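Long-range contact in cleavage and polyadenylation specificity factor 100 KD subunit (Methanosarcina mazei, PDB 2XR1), which probably terminates transcription by cutting nascent RNA at the exit channel of RNA polymerase, as a dimeric zinc-dependent nuclease of the beta-CASP family: residues L39-P44 against I65-D70. Numbering follows the deposited sequence.
Sequences LYTEEP and IAMRPD
In the small three-stranded sheet of the first KH domain, KHa, the central strand ending at Thr41 runs parallel to the edge strand 65-69, and Leu39 and Tyr40 pair with Met67 and Arg68. Four backbone hydrogen bonds join them: Leu39 N to Ala66 O, Arg68 N to Leu39 O (2.8 Å), Thr41 N to Arg68 O and, just past the edge strand, Asp70 N to Thr41 O at 2.7 Å.

On the face that carries Leu39 and Met67 the contacts are apolar. Leu39 lays CG on Ile65 CG2 at 3.7 Å, while the Met67 chain, bent at chi2 (78°), brings SD to 3.8 Å from Thr41 CG2 and its terminal CE to 3.8 Å from Pro44 CB. Leu57 and Ile54 of helix 52-61 and Phe47 of helix 44-49 pack on the same group of side chains.

On the other face Tyr40 and Arg68 extend side by side, with ring and guanidinium planes turned 49° apart. Arg68 CG lies 3.7 Å from Tyr40 CE1, and Tyr40 OH sits over one guanidinium face, offset toward its rim; this is contact without a hydrogen bond. The charge of Arg68 is met instead by a salt bridge from NH1 to Glu33, at the end of strand 30-33 on the far side of the central strand.

At the end of the central strand, Thr41 OG1 accepts from Glu43 N in an ST turn that leads into Pro44, and it also bonds to Thr26 O. Glu42 and Asp70 lie alongside each other there, OE2 and OD2 4.5 Å apart, close but not in contact; Asp70 OD1 bonds to Thr28 OG1, and any mutual effect of the charges is probably small.

Two parallel strands linked through helices 44-49 and 52-61, with the helices against the Leu39/Met67 face, form the right-handed beta-alpha-beta crossover expected in a type II KH fold.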
ATOM      1  N   LEU B  39     -18.070 -30.765  16.047  1.00 41.40           N
ATOM      2  CA  LEU B  39     -18.252 -32.217  16.250  1.00 40.81           C
ATOM      3  C   LEU B  39     -19.660 -32.618  15.860  1.00 41.82           C
ATOM      4  O   LEU B  39     -20.619 -32.132  16.432  1.00 42.51           O
ATOM      5  CB  LEU B  39     -18.059 -32.621  17.728  1.00 40.69           C
ATOM      6  CG  LEU B  39     -16.894 -31.991  18.474  1.00 42.46           C
ATOM      7  CD1 LEU B  39     -16.778 -32.603  19.864  1.00 43.52           C
ATOM      8  CD2 LEU B  39     -15.647 -32.177  17.665  1.00 43.19           C
ATOM      9  N   TYR B  40     -19.777 -33.559  14.942  1.00 42.65           N
ATOM     10  CA  TYR B  40     -21.060 -34.160  14.651  1.00 45.47           C
ATOM     11  C   TYR B  40     -21.319 -35.384  15.533  1.00 45.39           C
ATOM     12  O   TYR B  40     -20.400 -36.129  15.831  1.00 44.69           O
ATOM     13  CB  TYR B  40     -21.121 -34.515  13.170  1.00 48.29           C
ATOM     14  CG  TYR B  40     -21.305 -33.266  12.331  1.00 51.77           C
ATOM     15  CD1 TYR B  40     -22.560 -32.663  12.215  1.00 55.22           C
ATOM     16  CD2 TYR B  40     -20.213 -32.655  11.703  1.00 52.85           C
ATOM     17  CE1 TYR B  40     -22.734 -31.519  11.479  1.00 58.66           C
ATOM     18  CE2 TYR B  40     -20.368 -31.493  10.965  1.00 54.88           C
ATOM     19  CZ  TYR B  40     -21.633 -30.922  10.851  1.00 58.66           C
ATOM     20  OH  TYR B  40     -21.798 -29.755  10.099  1.00 61.92           O
ATOM     21  N   THR B  41     -22.571 -35.582  15.948  1.00 47.01           N
ATOM     22  CA  THR B  41     -22.927 -36.670  16.840  1.00 46.36           C
ATOM     23  C   THR B  41     -24.299 -37.212  16.499  1.00 51.09           C
ATOM     24  O   THR B  41     -25.171 -36.456  16.087  1.00 53.61           O
ATOM     25  CB  THR B  41     -22.963 -36.157  18.284  1.00 45.23           C
ATOM     26  OG1 THR B  41     -22.989 -37.250  19.221  1.00 43.60           O
ATOM     27  CG2 THR B  41     -24.193 -35.252  18.501  1.00 47.30           C
ATOM     28  N   GLU B  42     -24.493 -38.519  16.691  1.00 53.02           N
ATOM     29  CA  GLU B  42     -25.824 -39.140  16.587  1.00 58.58           C
ATOM     30  C   GLU B  42     -26.509 -39.189  17.943  1.00 59.00           C
ATOM     31  O   GLU B  42     -27.618 -39.691  18.061  1.00 63.58           O
ATOM     32  CB  GLU B  42     -25.718 -40.538  15.998  1.00 61.42           C
ATOM     33  CG  GLU B  42     -25.252 -40.536  14.556  1.00 65.78           C
ATOM     34  CD  GLU B  42     -25.097 -41.938  13.980  1.00 72.46           C
ATOM     35  OE1 GLU B  42     -24.334 -42.733  14.561  1.00 72.42           O
ATOM     36  OE2 GLU B  42     -25.734 -42.241  12.949  1.00 80.69           O
ATOM     37  N   GLU B  43     -25.855 -38.639  18.958  1.00 55.60           N
ATOM     38  CA  GLU B  43     -26.377 -38.626  20.308  1.00 57.36           C
ATOM     39  C   GLU B  43     -26.321 -37.214  20.924  1.00 57.31           C
ATOM     40  O   GLU B  43     -25.793 -36.999  22.017  1.00 55.61           O
ATOM     41  CB  GLU B  43     -25.581 -39.614  21.156  1.00 55.33           C
ATOM     42  CG  GLU B  43     -25.351 -40.982  20.507  1.00 57.11           C
ATOM     43  CD  GLU B  43     -24.705 -41.987  21.480  1.00 57.95           C
ATOM     44  OE1 GLU B  43     -23.453 -41.965  21.630  1.00 54.30           O
ATOM     45  OE2 GLU B  43     -25.469 -42.800  22.081  1.00 59.53           O
ATOM     46  N   PRO B  44     -26.902 -36.242  20.234  1.00 60.42           N
ATOM     47  CA  PRO B  44     -26.856 -34.881  20.744  1.00 62.42           C
ATOM     48  C   PRO B  44     -27.387 -34.730  22.171  1.00 66.30           C
ATOM     49  O   PRO B  44     -26.947 -33.841  22.887  1.00 67.48           O
ATOM     50  CB  PRO B  44     -27.776 -34.121  19.778  1.00 67.23           C
ATOM     51  CG  PRO B  44     -28.685 -35.177  19.236  1.00 69.72           C
ATOM     52  CD  PRO B  44     -27.789 -36.344  19.065  1.00 64.24           C
ATOM     53  N   ILE B  65     -15.229 -24.918  20.026  1.00 72.54           N
ATOM     54  CA  ILE B  65     -15.835 -26.149  19.531  1.00 71.97           C
ATOM     55  C   ILE B  65     -17.330 -26.118  19.779  1.00 69.92           C
ATOM     56  O   ILE B  65     -17.753 -25.790  20.871  1.00 69.33           O
ATOM     57  CB  ILE B  65     -15.265 -27.386  20.236  1.00 73.87           C
ATOM     58  CG1 ILE B  65     -13.749 -27.452  20.051  1.00 75.39           C
ATOM     59  CG2 ILE B  65     -15.932 -28.656  19.690  1.00 74.65           C
ATOM     60  CD1 ILE B  65     -13.145 -28.781  20.435  1.00 77.36           C
ATOM     61  N   ALA B  66     -18.114 -26.437  18.753  1.00 68.91           N
ATOM     62  CA  ALA B  66     -19.550 -26.672  18.881  1.00 68.15           C
ATOM     63  C   ALA B  66     -19.853 -28.141  18.494  1.00 70.18           C
ATOM     64  O   ALA B  66     -19.206 -28.729  17.619  1.00 71.11           O
ATOM     65  CB  ALA B  66     -20.340 -25.705  17.991  1.00 65.68           C
ATOM     66  N   MET B  67     -20.831 -28.741  19.149  1.00 71.09           N
ATOM     67  CA  MET B  67     -21.312 -30.022  18.691  1.00 73.18           C
ATOM     68  C   MET B  67     -22.555 -29.749  17.851  1.00 71.89           C
ATOM     69  O   MET B  67     -23.198 -28.736  18.041  1.00 69.93           O
ATOM     70  CB  MET B  67     -21.566 -30.954  19.883  1.00 75.03           C
ATOM     71  CG  MET B  67     -22.895 -30.780  20.524  1.00 76.12           C
ATOM     72  SD  MET B  67     -24.197 -31.576  19.588  1.00 78.87           S
ATOM     73  CE  MET B  67     -25.622 -31.097  20.562  1.00 78.43           C
ATOM     74  N   ARG B  68     -22.873 -30.615  16.900  1.00 73.19           N
ATOM     75  CA  ARG B  68     -24.187 -30.569  16.287  1.00 73.38           C
ATOM     76  C   ARG B  68     -24.737 -31.922  15.830  1.00 75.89           C
ATOM     77  O   ARG B  68     -23.992 -32.879  15.628  1.00 77.61           O
ATOM     78  CB  ARG B  68     -24.264 -29.555  15.158  1.00 72.13           C
ATOM     79  CG  ARG B  68     -22.999 -29.271  14.411  1.00 73.62           C
ATOM     80  CD  ARG B  68     -23.186 -28.050  13.469  1.00 74.61           C
ATOM     81  NE  ARG B  68     -24.273 -28.228  12.471  1.00 77.46           N
ATOM     82  CZ  ARG B  68     -24.296 -27.686  11.250  1.00 75.71           C
ATOM     83  NH1 ARG B  68     -23.291 -26.924  10.821  1.00 74.53           N
ATOM     84  NH2 ARG B  68     -25.332 -27.915  10.448  1.00 75.95           N
ATOM     85  N   PRO B  69     -26.065 -32.004  15.691  1.00 76.13           N
ATOM     86  CA  PRO B  69     -26.671 -33.274  15.395  1.00 79.07           C
ATOM     87  C   PRO B  69     -26.285 -33.771  14.013  1.00 80.88           C
ATOM     88  O   PRO B  69     -26.272 -33.009  13.048  1.00 79.41           O
ATOM     89  CB  PRO B  69     -28.167 -32.963  15.448  1.00 79.15           C
ATOM     90  CG  PRO B  69     -28.268 -31.769  16.315  1.00 76.64           C
ATOM     91  CD  PRO B  69     -27.084 -30.968  15.946  1.00 74.16           C
ATOM     92  N   ASP B  70     -25.963 -35.048  13.924  1.00 84.22           N
ATOM     93  CA  ASP B  70     -25.806 -35.668  12.639  1.00 87.04           C
ATOM     94  C   ASP B  70     -27.111 -35.458  11.878  1.00 87.99           C
ATOM     95  O   ASP B  70     -28.195 -35.787  12.393  1.00 89.06           O
ATOM     96  CB  ASP B  70     -25.556 -37.168  12.776  1.00 90.72           C
ATOM     97  CG  ASP B  70     -24.973 -37.787  11.510  1.00 94.32           C
ATOM     98  OD1 ASP B  70     -23.725 -37.752  11.360  1.00 97.13           O
ATOM     99  OD2 ASP B  70     -25.751 -38.334  10.684  1.00 97.84           O
TER